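Local coordinates for protein alcohol dehydrogenase, zinc-containing (Streptococcus pneumoniae serotype 2, PDB 5YLN) that probably catalyses the zinc-dependent oxidation of alcohols to aldehydes or ketones with NAD+ as coenzyme, at residues V25-T30 and Y127-H132; I36-I41 and S145-V150; E75-F80 and P131-T136; A245-G250 and V268-V273; F257-I262 and V278-D283. All coordinates share one frame; numbering follows the deposited sequence.

Interaction 1 of 5, residues V25-T30 and Y127-H132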
# COMPACT_ATOMS: atom_id res chain seq x y z
N VAL A 25 38.21 -9.39 13.50
CA VAL A 25 38.25 -9.95 14.84
C VAL A 25 36.97 -9.59 15.58
O VAL A 25 36.19 -8.74 15.15
CB VAL A 25 39.47 -9.46 15.64
CG1 VAL A 25 40.76 -9.89 14.94
CG2 VAL A 25 39.39 -7.95 15.84
N ILE A 26 36.79 -10.26 16.72
CA ILE A 26 35.63 -10.02 17.57
C ILE A 26 35.72 -8.61 18.14
O ILE A 26 36.69 -8.26 18.82
CB ILE A 26 35.54 -11.07 18.69
CG1 ILE A 26 35.31 -12.47 18.12
CG2 ILE A 26 34.40 -10.70 19.68
CD1 ILE A 26 33.91 -12.64 17.50
N ARG A 27 34.70 -7.80 17.86
CA ARG A 27 34.67 -6.44 18.40
C ARG A 27 33.68 -6.27 19.53
O ARG A 27 33.85 -5.35 20.33
CB ARG A 27 34.32 -5.43 17.30
CG ARG A 27 35.37 -5.30 16.22
CD ARG A 27 35.16 -4.01 15.40
NE ARG A 27 36.22 -3.02 15.66
CZ ARG A 27 36.05 -1.89 16.34
NH1 ARG A 27 34.86 -1.58 16.83
NH2 ARG A 27 37.07 -1.07 16.52
N LYS A 28 32.65 -7.12 19.60
CA LYS A 28 31.60 -7.05 20.61
C LYS A 28 31.27 -8.46 21.09
O LYS A 28 31.47 -9.44 20.35
CB LYS A 28 30.34 -6.38 20.04
CG LYS A 28 30.61 -4.98 19.49
CD LYS A 28 29.34 -4.35 18.96
CE LYS A 28 29.65 -3.11 18.17
NZ LYS A 28 28.42 -2.61 17.48
N PRO A 29 30.77 -8.60 22.33
CA PRO A 29 30.49 -9.95 22.87
C PRO A 29 29.40 -10.70 22.11
O PRO A 29 29.34 -11.93 22.22
CB PRO A 29 30.06 -9.67 24.32
CG PRO A 29 30.50 -8.27 24.59
CD PRO A 29 30.45 -7.54 23.29
N THR A 30 28.54 -10.00 21.39
CA THR A 30 27.51 -10.63 20.56
C THR A 30 28.05 -10.97 19.16
O THR A 30 27.32 -11.50 18.32
CB THR A 30 26.28 -9.72 20.42
OG1 THR A 30 26.73 -8.40 20.07
CG2 THR A 30 25.48 -9.66 21.71
N TYR A 127 36.89 -14.32 5.49
CA TYR A 127 36.27 -14.32 6.81
C TYR A 127 35.38 -13.09 6.93
O TYR A 127 35.60 -12.07 6.26
CB TYR A 127 37.31 -14.32 7.95
CG TYR A 127 38.25 -15.52 7.93
CD1 TYR A 127 39.45 -15.50 7.20
CD2 TYR A 127 37.93 -16.68 8.62
CE1 TYR A 127 40.30 -16.60 7.19
CE2 TYR A 127 38.78 -17.79 8.62
CZ TYR A 127 39.95 -17.75 7.90
OH TYR A 127 40.75 -18.87 7.92
N LEU A 128 34.39 -13.20 7.81
CA LEU A 128 33.36 -12.18 7.98
C LEU A 128 33.11 -11.97 9.46
O LEU A 128 32.87 -12.93 10.19
CB LEU A 128 32.08 -12.61 7.27
CG LEU A 128 30.80 -11.81 7.55
CD1 LEU A 128 30.89 -10.44 6.89
CD2 LEU A 128 29.58 -12.59 7.07
N ARG A 129 33.15 -10.72 9.91
CA ARG A 129 32.62 -10.40 11.22
C ARG A 129 31.10 -10.30 11.11
O ARG A 129 30.58 -9.55 10.28
CB ARG A 129 33.20 -9.09 11.76
CG ARG A 129 32.34 -8.54 12.90
CD ARG A 129 32.91 -7.31 13.56
NE ARG A 129 32.01 -6.90 14.63
CZ ARG A 129 31.16 -5.89 14.55
NH1 ARG A 129 31.10 -5.15 13.44
NH2 ARG A 129 30.35 -5.62 15.57
N VAL A 130 30.40 -11.05 11.95
CA VAL A 130 28.94 -11.08 11.93
C VAL A 130 28.44 -10.45 13.23
O VAL A 130 28.54 -11.07 14.30
CB VAL A 130 28.42 -12.50 11.78
CG1 VAL A 130 26.90 -12.51 11.79
CG2 VAL A 130 28.99 -13.12 10.53
N PRO A 131 27.87 -9.24 13.20
CA PRO A 131 27.24 -8.69 14.41
C PRO A 131 25.97 -9.47 14.75
O PRO A 131 25.33 -10.03 13.87
CB PRO A 131 26.90 -7.24 14.04
CG PRO A 131 27.55 -7.00 12.67
CD PRO A 131 27.68 -8.36 12.04
N HIS A 132 25.65 -9.51 16.05
CA HIS A 132 24.43 -10.15 16.56
C HIS A 132 24.26 -11.56 16.01
O HIS A 132 23.24 -11.90 15.41
CB HIS A 132 23.20 -9.31 16.24
CG HIS A 132 23.28 -7.92 16.78
ND1 HIS A 132 23.46 -7.65 18.11
CD2 HIS A 132 23.23 -6.72 16.15
CE1 HIS A 132 23.51 -6.34 18.29
NE2 HIS A 132 23.37 -5.75 17.11
O HOH W 1 27.37 -7.94 17.79

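Interaction 2 of 5, residues I36-I41 and S145-V150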
# COMPACT_ATOMS: atom_id res chain seq x y z
N ILE A 36 33.90 -17.78 5.34
CA ILE A 36 33.00 -17.93 4.21
C ILE A 36 33.36 -19.20 3.45
O ILE A 36 34.53 -19.44 3.12
CB ILE A 36 33.05 -16.71 3.28
CG1 ILE A 36 32.62 -15.42 4.00
CG2 ILE A 36 32.17 -16.93 2.07
CD1 ILE A 36 31.22 -15.46 4.56
N VAL A 37 32.35 -20.03 3.19
CA VAL A 37 32.49 -21.21 2.33
C VAL A 37 32.06 -20.91 0.90
O VAL A 37 32.79 -21.22 -0.04
CB VAL A 37 31.69 -22.40 2.92
CG1 VAL A 37 31.61 -23.55 1.93
CG2 VAL A 37 32.31 -22.87 4.24
N LYS A 38 30.89 -20.29 0.73
CA LYS A 38 30.36 -19.97 -0.59
C LYS A 38 29.58 -18.67 -0.53
O LYS A 38 28.96 -18.35 0.48
CB LYS A 38 29.45 -21.08 -1.13
CG LYS A 38 30.20 -22.23 -1.78
CD LYS A 38 29.27 -23.42 -2.01
CE LYS A 38 30.09 -24.64 -2.42
NZ LYS A 38 29.25 -25.74 -2.92
N THR A 39 29.64 -17.91 -1.62
CA THR A 39 28.97 -16.62 -1.67
C THR A 39 28.44 -16.42 -3.09
O THR A 39 28.54 -17.32 -3.94
CB THR A 39 29.92 -15.49 -1.24
OG1 THR A 39 29.19 -14.28 -1.04
CG2 THR A 39 31.05 -15.24 -2.29
N THR A 40 27.85 -15.25 -3.33
CA THR A 40 27.34 -14.88 -4.65
C THR A 40 27.41 -13.35 -4.82
O THR A 40 27.90 -12.63 -3.94
CB THR A 40 25.91 -15.45 -4.82
OG1 THR A 40 25.42 -15.23 -6.15
CG2 THR A 40 24.96 -14.82 -3.85
N ILE A 41 26.92 -12.86 -5.95
CA ILE A 41 26.82 -11.44 -6.26
C ILE A 41 25.35 -11.07 -6.41
O ILE A 41 24.57 -11.83 -7.00
CB ILE A 41 27.58 -11.08 -7.56
CG1 ILE A 41 28.97 -11.73 -7.63
CG2 ILE A 41 27.72 -9.57 -7.70
CD1 ILE A 41 29.55 -11.70 -9.02
N SER A 145 21.21 -28.30 -0.55
CA SER A 145 22.44 -27.99 -1.26
C SER A 145 22.95 -26.59 -0.91
O SER A 145 22.17 -25.68 -0.60
CB SER A 145 22.23 -28.10 -2.77
OG SER A 145 21.42 -27.02 -3.21
N ASP A 146 24.28 -26.43 -0.97
CA ASP A 146 24.92 -25.14 -0.72
C ASP A 146 24.35 -24.06 -1.63
O ASP A 146 24.10 -22.93 -1.19
CB ASP A 146 26.42 -25.26 -0.94
CG ASP A 146 27.14 -26.02 0.19
OD1 ASP A 146 26.48 -26.51 1.14
OD2 ASP A 146 28.39 -26.11 0.13
N GLU A 147 24.10 -24.39 -2.90
CA GLU A 147 23.59 -23.40 -3.84
C GLU A 147 22.21 -22.91 -3.43
O GLU A 147 21.90 -21.72 -3.56
CB GLU A 147 23.56 -23.98 -5.25
CG GLU A 147 24.93 -24.23 -5.87
CD GLU A 147 25.68 -25.38 -5.20
OE1 GLU A 147 26.84 -25.17 -4.81
OE2 GLU A 147 25.10 -26.48 -5.06
N ALA A 148 21.37 -23.81 -2.91
CA ALA A 148 20.06 -23.39 -2.45
C ALA A 148 20.17 -22.57 -1.17
O ALA A 148 19.42 -21.60 -0.99
CB ALA A 148 19.16 -24.61 -2.23
N LEU A 149 21.10 -22.93 -0.28
CA LEU A 149 21.21 -22.18 0.96
C LEU A 149 21.70 -20.75 0.73
O LEU A 149 21.24 -19.82 1.40
CB LEU A 149 22.14 -22.92 1.93
CG LEU A 149 21.55 -24.22 2.47
CD1 LEU A 149 22.63 -25.09 3.13
CD2 LEU A 149 20.36 -23.93 3.44
N VAL A 150 22.65 -20.55 -0.20
CA VAL A 150 23.13 -19.19 -0.45
C VAL A 150 22.00 -18.30 -0.94
O VAL A 150 21.97 -17.10 -0.66
CB VAL A 150 24.32 -19.21 -1.43
CG1 VAL A 150 24.68 -17.79 -1.89
CG2 VAL A 150 25.51 -19.85 -0.78

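Interaction 3 of 5, residues E75-F80 and P131-T136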
# COMPACT_ATOMS: atom_id res chain seq x y z
N GLU A 75 31.75 -13.76 23.95
CA GLU A 75 31.25 -14.26 25.23
C GLU A 75 29.73 -14.26 25.31
O GLU A 75 29.17 -15.09 26.04
CB GLU A 75 31.81 -13.43 26.39
CG GLU A 75 33.33 -13.31 26.39
CD GLU A 75 33.89 -12.80 27.71
OE1 GLU A 75 34.97 -13.30 28.11
OE2 GLU A 75 33.27 -11.92 28.35
N GLY A 76 29.05 -13.39 24.57
CA GLY A 76 27.61 -13.29 24.61
C GLY A 76 26.86 -14.10 23.58
O GLY A 76 25.65 -13.91 23.43
N VAL A 77 27.53 -15.00 22.86
CA VAL A 77 26.88 -15.81 21.84
C VAL A 77 26.58 -17.17 22.44
O VAL A 77 27.48 -17.85 22.93
CB VAL A 77 27.75 -15.96 20.58
CG1 VAL A 77 27.08 -16.94 19.60
CG2 VAL A 77 27.99 -14.61 19.94
N SER A 78 25.33 -17.61 22.37
CA SER A 78 24.95 -18.80 23.11
C SER A 78 24.51 -19.96 22.24
O SER A 78 24.70 -21.11 22.64
CB SER A 78 23.84 -18.47 24.12
OG SER A 78 22.68 -17.99 23.47
N ASN A 79 23.96 -19.69 21.06
CA ASN A 79 23.37 -20.74 20.25
C ASN A 79 24.26 -21.14 19.08
O ASN A 79 23.83 -21.95 18.24
CB ASN A 79 22.00 -20.31 19.75
CG ASN A 79 21.00 -20.08 20.90
OD1 ASN A 79 21.03 -20.77 21.92
ND2 ASN A 79 20.14 -19.08 20.75
N PHE A 80 25.48 -20.61 18.98
CA PHE A 80 26.42 -21.02 17.95
C PHE A 80 27.80 -21.18 18.57
O PHE A 80 28.12 -20.52 19.56
CB PHE A 80 26.47 -20.01 16.78
CG PHE A 80 25.15 -19.87 16.03
CD1 PHE A 80 24.21 -18.92 16.42
CD2 PHE A 80 24.86 -20.68 14.94
CE1 PHE A 80 22.99 -18.80 15.74
CE2 PHE A 80 23.66 -20.56 14.25
CZ PHE A 80 22.71 -19.62 14.67
N PRO A 131 27.87 -9.24 13.20
CA PRO A 131 27.24 -8.69 14.41
C PRO A 131 25.97 -9.47 14.75
O PRO A 131 25.33 -10.03 13.87
CB PRO A 131 26.90 -7.24 14.04
CG PRO A 131 27.55 -7.00 12.67
CD PRO A 131 27.68 -8.36 12.04
N HIS A 132 25.65 -9.51 16.05
CA HIS A 132 24.43 -10.15 16.56
C HIS A 132 24.26 -11.56 16.01
O HIS A 132 23.24 -11.90 15.41
CB HIS A 132 23.20 -9.31 16.24
CG HIS A 132 23.28 -7.92 16.78
ND1 HIS A 132 23.46 -7.65 18.11
CD2 HIS A 132 23.23 -6.72 16.15
CE1 HIS A 132 23.51 -6.34 18.29
NE2 HIS A 132 23.37 -5.75 17.11
N ALA A 133 25.29 -12.39 16.22
CA ALA A 133 25.35 -13.70 15.58
C ALA A 133 24.15 -14.56 15.93
O ALA A 133 23.65 -15.31 15.08
CB ALA A 133 26.65 -14.42 15.96
N ASP A 134 23.68 -14.49 17.18
CA ASP A 134 22.55 -15.33 17.58
C ASP A 134 21.30 -15.02 16.76
O ASP A 134 20.45 -15.90 16.57
CB ASP A 134 22.26 -15.14 19.07
CG ASP A 134 23.07 -16.09 19.94
OD1 ASP A 134 23.36 -17.20 19.47
OD2 ASP A 134 23.41 -15.74 21.09
N ASN A 135 21.17 -13.79 16.25
CA ASN A 135 19.99 -13.42 15.48
C ASN A 135 20.27 -13.24 13.99
O ASN A 135 19.34 -12.96 13.23
CB ASN A 135 19.37 -12.14 16.05
CG ASN A 135 19.04 -12.26 17.51
OD1 ASN A 135 18.07 -12.92 17.88
ND2 ASN A 135 19.83 -11.63 18.35
N THR A 136 21.51 -13.41 13.55
CA THR A 136 21.87 -13.23 12.15
C THR A 136 22.24 -14.53 11.47
O THR A 136 22.13 -14.62 10.24
CB THR A 136 23.01 -12.21 12.05
OG1 THR A 136 22.59 -11.00 12.70
CG2 THR A 136 23.42 -11.88 10.58

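Interaction 4 of 5, residues A245-G250 and V268-V273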
# COMPACT_ATOMS: atom_id res chain seq x y z
N ALA A 245 0.91 -7.22 -9.01
CA ALA A 245 1.97 -6.88 -9.94
C ALA A 245 3.25 -6.71 -9.13
O ALA A 245 3.35 -5.80 -8.30
CB ALA A 245 1.65 -5.60 -10.75
N ILE A 246 4.19 -7.60 -9.33
CA ILE A 246 5.47 -7.59 -8.63
C ILE A 246 6.47 -6.87 -9.53
O ILE A 246 6.85 -7.39 -10.59
CB ILE A 246 5.93 -9.01 -8.30
CG1 ILE A 246 4.90 -9.72 -7.40
CG2 ILE A 246 7.32 -9.00 -7.68
CD1 ILE A 246 5.15 -11.21 -7.22
N GLU A 247 6.88 -5.67 -9.10
CA GLU A 247 7.86 -4.85 -9.84
C GLU A 247 9.26 -5.26 -9.39
O GLU A 247 9.68 -4.91 -8.28
CB GLU A 247 7.60 -3.36 -9.56
CG GLU A 247 8.13 -2.36 -10.60
CD GLU A 247 9.65 -2.16 -10.56
OE1 GLU A 247 10.34 -2.68 -9.66
OE2 GLU A 247 10.16 -1.47 -11.45
N ALA A 248 9.97 -6.01 -10.23
CA ALA A 248 11.29 -6.53 -9.88
C ALA A 248 12.37 -5.96 -10.79
O ALA A 248 13.30 -6.67 -11.18
CB ALA A 248 11.31 -8.06 -9.93
N VAL A 249 12.28 -4.68 -11.14
CA VAL A 249 13.33 -4.06 -11.95
C VAL A 249 13.79 -2.75 -11.32
O VAL A 249 14.99 -2.49 -11.23
CB VAL A 249 12.87 -3.83 -13.40
CG1 VAL A 249 13.98 -3.15 -14.19
CG2 VAL A 249 12.56 -5.15 -14.05
N GLY A 250 12.84 -1.92 -10.91
CA GLY A 250 13.22 -0.70 -10.22
C GLY A 250 13.48 0.50 -11.11
O GLY A 250 14.34 1.32 -10.79
N VAL A 268 0.36 -3.44 -6.18
CA VAL A 268 1.67 -3.31 -6.82
C VAL A 268 2.71 -3.46 -5.71
O VAL A 268 2.80 -2.61 -4.82
CB VAL A 268 1.82 -1.97 -7.54
CG1 VAL A 268 3.22 -1.84 -8.20
CG2 VAL A 268 0.71 -1.79 -8.59
N ALA A 269 3.47 -4.55 -5.74
CA ALA A 269 4.51 -4.82 -4.75
C ALA A 269 5.85 -4.48 -5.39
O ALA A 269 6.35 -5.23 -6.23
CB ALA A 269 4.50 -6.27 -4.27
N ASN A 270 6.43 -3.36 -4.98
CA ASN A 270 7.76 -2.96 -5.43
C ASN A 270 8.82 -3.75 -4.67
O ASN A 270 8.81 -3.78 -3.44
CB ASN A 270 7.98 -1.46 -5.23
CG ASN A 270 9.38 -1.03 -5.66
OD1 ASN A 270 9.61 -0.74 -6.84
ND2 ASN A 270 10.32 -1.00 -4.72
N CYS A 271 9.76 -4.36 -5.40
CA CYS A 271 10.92 -5.01 -4.78
C CYS A 271 12.21 -4.24 -4.96
O CYS A 271 13.01 -4.19 -4.04
CB CYS A 271 11.14 -6.41 -5.36
SG CYS A 271 9.68 -7.39 -5.47
N GLY A 272 12.43 -3.67 -6.14
CA GLY A 272 13.73 -3.16 -6.47
C GLY A 272 14.03 -1.81 -5.85
O GLY A 272 13.15 -1.06 -5.42
N VAL A 273 15.33 -1.52 -5.79
CA VAL A 273 15.80 -0.16 -5.57
C VAL A 273 15.41 0.72 -6.74
O VAL A 273 15.53 0.33 -7.91
CB VAL A 273 17.33 -0.17 -5.39
CG1 VAL A 273 17.80 1.17 -4.89
CG2 VAL A 273 17.73 -1.30 -4.46

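Interaction 5 of 5, residues F257-I262 and V278-D283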
# COMPACT_ATOMS: atom_id res chain seq x y z
N PHE A 257 4.35 0.49 -15.93
CA PHE A 257 3.65 -0.68 -16.45
C PHE A 257 2.77 -1.33 -15.38
O PHE A 257 1.59 -1.63 -15.61
CB PHE A 257 4.68 -1.69 -16.97
CG PHE A 257 4.11 -2.79 -17.81
CD1 PHE A 257 3.95 -2.62 -19.18
CD2 PHE A 257 3.76 -4.00 -17.25
CE1 PHE A 257 3.42 -3.65 -19.96
CE2 PHE A 257 3.25 -5.02 -18.01
CZ PHE A 257 3.06 -4.85 -19.36
N CYS A 258 3.33 -1.53 -14.18
CA CYS A 258 2.60 -2.15 -13.09
C CYS A 258 1.31 -1.40 -12.78
O CYS A 258 0.27 -2.02 -12.53
CB CYS A 258 3.47 -2.21 -11.84
SG CYS A 258 4.65 -3.55 -11.87
N GLN A 259 1.36 -0.07 -12.81
CA GLN A 259 0.17 0.68 -12.40
C GLN A 259 -0.88 0.68 -13.50
O GLN A 259 -2.05 0.95 -13.22
CB GLN A 259 0.54 2.10 -11.95
CG GLN A 259 0.92 3.06 -13.02
CD GLN A 259 1.22 4.45 -12.47
OE1 GLN A 259 0.81 4.80 -11.35
NE2 GLN A 259 1.93 5.26 -13.25
N LYS A 260 -0.50 0.32 -14.73
CA LYS A 260 -1.46 0.20 -15.82
C LYS A 260 -2.19 -1.15 -15.87
O LYS A 260 -3.23 -1.25 -16.52
CB LYS A 260 -0.75 0.47 -17.14
CG LYS A 260 -0.32 1.93 -17.27
CD LYS A 260 -0.16 2.34 -18.72
CE LYS A 260 -0.23 3.85 -18.91
NZ LYS A 260 0.39 4.59 -17.78
N ILE A 261 -1.68 -2.19 -15.21
CA ILE A 261 -2.26 -3.52 -15.34
C ILE A 261 -2.92 -4.00 -14.07
O ILE A 261 -3.58 -5.05 -14.09
CB ILE A 261 -1.21 -4.55 -15.81
CG1 ILE A 261 -0.05 -4.67 -14.80
CG2 ILE A 261 -0.72 -4.19 -17.20
CD1 ILE A 261 0.75 -6.01 -14.86
N ILE A 262 -2.76 -3.28 -12.96
CA ILE A 262 -3.30 -3.72 -11.70
C ILE A 262 -4.81 -3.53 -11.70
O ILE A 262 -5.33 -2.54 -12.22
CB ILE A 262 -2.61 -2.96 -10.55
CG1 ILE A 262 -2.87 -3.66 -9.23
CG2 ILE A 262 -3.01 -1.49 -10.53
CD1 ILE A 262 -2.24 -5.04 -9.15
N VAL A 278 9.05 8.31 -9.03
CA VAL A 278 8.21 7.87 -10.13
C VAL A 278 6.92 8.68 -10.12
O VAL A 278 6.55 9.29 -9.11
CB VAL A 278 7.92 6.36 -10.07
CG1 VAL A 278 9.23 5.55 -10.24
CG2 VAL A 278 7.22 6.01 -8.74
N GLU A 279 6.26 8.71 -11.28
CA GLU A 279 4.96 9.37 -11.40
C GLU A 279 3.85 8.38 -11.07
O GLU A 279 3.63 7.40 -11.80
CB GLU A 279 4.77 9.97 -12.80
CG GLU A 279 3.42 10.68 -12.93
CD GLU A 279 3.44 11.84 -13.91
OE1 GLU A 279 2.59 11.87 -14.82
OE2 GLU A 279 4.32 12.72 -13.77
N PHE A 280 3.16 8.63 -9.97
CA PHE A 280 2.06 7.81 -9.49
C PHE A 280 0.75 8.43 -9.98
O PHE A 280 0.44 9.57 -9.62
CB PHE A 280 2.13 7.73 -7.97
CG PHE A 280 1.12 6.87 -7.36
CD1 PHE A 280 0.78 5.66 -7.94
CD2 PHE A 280 0.51 7.24 -6.17
CE1 PHE A 280 -0.17 4.85 -7.36
CE2 PHE A 280 -0.44 6.42 -5.58
CZ PHE A 280 -0.78 5.23 -6.18
N ASP A 281 -0.02 7.68 -10.78
CA ASP A 281 -1.21 8.19 -11.46
C ASP A 281 -2.44 8.22 -10.55
O ASP A 281 -3.49 7.67 -10.87
CB ASP A 281 -1.51 7.36 -12.70
CG ASP A 281 -0.51 7.57 -13.81
OD1 ASP A 281 0.21 8.58 -13.76
OD2 ASP A 281 -0.45 6.71 -14.72
N LEU A 282 -2.30 8.92 -9.42
CA LEU A 282 -3.39 9.00 -8.45
C LEU A 282 -4.68 9.56 -9.05
O LEU A 282 -5.77 9.25 -8.56
CB LEU A 282 -2.97 9.84 -7.24
CG LEU A 282 -2.79 9.14 -5.89
CD1 LEU A 282 -2.53 10.17 -4.83
CD2 LEU A 282 -3.98 8.26 -5.52
N ASP A 283 -4.59 10.37 -10.12
CA ASP A 283 -5.80 10.85 -10.78
C ASP A 283 -6.64 9.69 -11.31
O ASP A 283 -7.87 9.76 -11.30
CB ASP A 283 -5.47 11.85 -11.90
CG ASP A 283 -4.38 11.36 -12.87
OD1 ASP A 283 -3.42 10.70 -12.43
OD2 ASP A 283 -4.48 11.66 -14.09

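Interaction 1 of 5, residues V25-T30 and Y127-H132
R129, the last residue of strand 127-129, has the largest share of the 127-132 contact with the 25-30 loop. Its CG stands anti to the backbone N (chi1 162°) and the chain stays extended as far as NE, which carries the guanidinium along the loop. CD passes V25 O at 3.9 Å, and NE lies 3.8 Å from R27 CB. The side chains of R27 and R129 run nearly perpendicular with their guanidinium planes 79° apart, which rules out a stack. R129 NH2 lies 3.7 Å from K28 CE, while K28 NZ is 4.1 Å from the same NH2. Both cations gather on the E111 carboxylate, K28 NZ on OE1 and R129 NH1 on OE2, which would be expected to balance their like charge. V130 and P131 add little area, but P131 CG sits over one face of the R129 guanidinium, 3.9 Å above its plane, and R27 CD lies over the opposite face, both toward the rim. H132, at the N-cap position of helix 133-136, runs its side chain alongside that of T30, pointing the same way. H132 N is 3.4 Å from T30 O at a poor angle and donates to a water at 2.9 Å; that water's link to T30 OG1 is too short to be relied on. H132 NE2 is bonded to D110 O, and the ring touches C94, a ligand of the four-cysteine zinc. The loop joins strand 15-22 to strand 33-39 in the GroES-like domain; backbone bonds link T30 to A133 of helix 133-136 and L128 to V34 of strand 33-39.

Interaction 2 of 5, residues I36-I41 and S145-V150
K38 NZ is held between two carboxylates of one helix turn. E147 OE1 takes it at 3.1 Å, nearly along its own C-O axis, and D146 OD2 lies 3.2 Å away in a salt bridge whose hydrogen bond is weak. The lysine chain is extended beyond CG and crosses the D146 side chain almost perpendicularly, bringing K38 CD to 3.6 Å from D146 CB. E147 leaves its backbone pointing neither at the strand nor from it, and its bend at chi2 (70°) brings the carboxylate to the ammonium group. D146 has a second cationic partner, K85 NZ, on OD1, so its two oxygens serve different lysines. Strand 36-39 belongs to the mixed sheet of the GroES-like domain, and helix 146-150 crosses it with axes 8.8 Å apart at a signed angle of -78°. V37 and K38 both face I67 in a classic beta bulge. Past the salt bridges the contact becomes apolar. V150 spreads its two methyls over K38 and T40: CG2 lies 4.1 Å from K38 CB, and CG1, anti to the backbone N, lies 3.6 Å from T40 CG2, the V150 and T40 side chains sliding past each other in opposite directions. T40 OG1 bonds to V347 O, and the T40 side chain is about 6 Å from that of C42, a zinc ligand. At the helix start S145 OG caps A148 N at 3.2 Å.

Interaction 3 of 5, residues E75-F80 and P131-T136
The 75-80 loop passes over the first turn of helix 133-136, its nearest pair of CA atoms being N79 and D134, 6.1 Å apart. The motif is a carboxylate bridging two successive backbone N-H groups, and it joins two connecting elements of the GroES-like domain. D134 OD2 accepts from S78 N at 3.0 Å with an N-H...O angle of 163°, using its syn lone pair. D134 OD1 takes N79 N at 3.0 Å, also on the syn side but 20° out of the carboxylate plane. Bonds at both oxygens limit rotation of the carboxylate, and both donors belong to the loop, so one side chain fixes the course of the chain at two adjacent peptides. S78 OG, lying between its own N and carbonyl carbon (chi1 61°), adds a weak third bond to D134 OD2. F80 presents its ring edge to the helix: D134 OD1 lies near the ring plane, 3.6 Å from CD1, and D134 O is in plane at the same edge. This places oxygen next to the slightly positive rim hydrogens. The F80 ring also stacks with H139, whose NE2 bonds to N79 O, tying this part of the loop to strand 137-139. V77 touches two residues of the helix, A133 and D134: its CG1 lies 3.7 Å from D134 OD1, and its CG2 packs on A133 CB at 4.2 Å.

Interaction 4 of 5, residues A245-G250 and V268-V273
The E247 carboxylate and the N270 amide lie side by side, pointing the same way, with their planes 24° apart. Their facing oxygens, E247 OE1 and N270 OD1, are 3.5 Å apart and both acceptors, so no bond joins them; each has a donor of its own. V249 N reaches E247 OE1 from above the carboxylate plane, 59° out of it, whereas N270 OD1 bonds to H274. N270 ND2 donates to G272 O at 2.9 Å, on a lone pair in the carbonyl plane, tying the side chain to the backbone two residues on. Behind these groups the strands run parallel: A269 N donates to A245 O at 2.9 Å, E247 N to A269 O at 3.0 Å, and C271 N to E247 O at 2.9 Å. On the I246 and A269 face, I246 CG2 lies 3.6 Å from C271 SG. G250 CA approaches V273 O at 3.4 Å where the chains leave the sheet. The pair forms part of the six-stranded parallel sheet of a Rossmann-type domain. Strand 174-178 flanks 242-247 on one side, strand 291-293 lies beyond 266-270 on the other, and helix 252-261 makes the beta-alpha-beta crossover, C258 covering A245, E247 and V268.

Interaction 5 of 5, residues F257-I262 and V278-D283
An inverse gamma turn centred on D281, where strand 278-280 gives way to helix 282-285, is held by the amide of Q259 from helix 252-261. Q259 OE1 accepts from D281 N at 3.1 Å, almost straight at 175°, although the donor is tilted from the amide plane. Q259 NE2 donates to E279 O at 3.1 Å, in the carbonyl plane, and also to D256 OD1 of its own helix. One amide thus bridges the N-H and C=O on either side of F280, much as the N-H and C=O of one residue of a neighbouring parallel strand would. Q259 CG lies between the backbone N and the carbonyl carbon (chi1 74°), and the chain beyond is extended, which carries the amide across to the 279-281 backbone. The D281 carboxylate stacks on that amide, planes 15° apart; Q259 NE2 and D281 OD2 are 3.2 Å apart but badly angled for a bond. The F280 ring meets Q259 OE1 at its edge, with CD1 3.5 Å away. K260 NZ adds a long salt bridge, 3.8 Å to D281 OD2, beside its pairing with D256. V278 and F280 continue in an antiparallel ladder with the second subunit, the sheet-extending interface typical of dimeric zinc-containing alcohol dehydrogenases.

How the interactions relate
The five contacts divide between two domains. Interactions 1 to 3 cluster round the GroES-like domain: interactions 1 and 3 have centres 9 Å apart, share P131 and H132, and are joined by backbone contacts from P29 and T30 to G76 and A133. Interaction 2 lies about 20 Å from interaction 1, centre to centre, on neighbouring strand 33-39; along the chain interaction 3 is nested within the loop that interaction 2 closes, while interactions 1 and 2 cross. Interactions 4 and 5 follow, their centres 12 Å apart and C258 linking them. The first three thus tie the zinc-bearing domain together, while the last two lie in the probable coenzyme-binding, Rossmann-type domain, where the dimer forms.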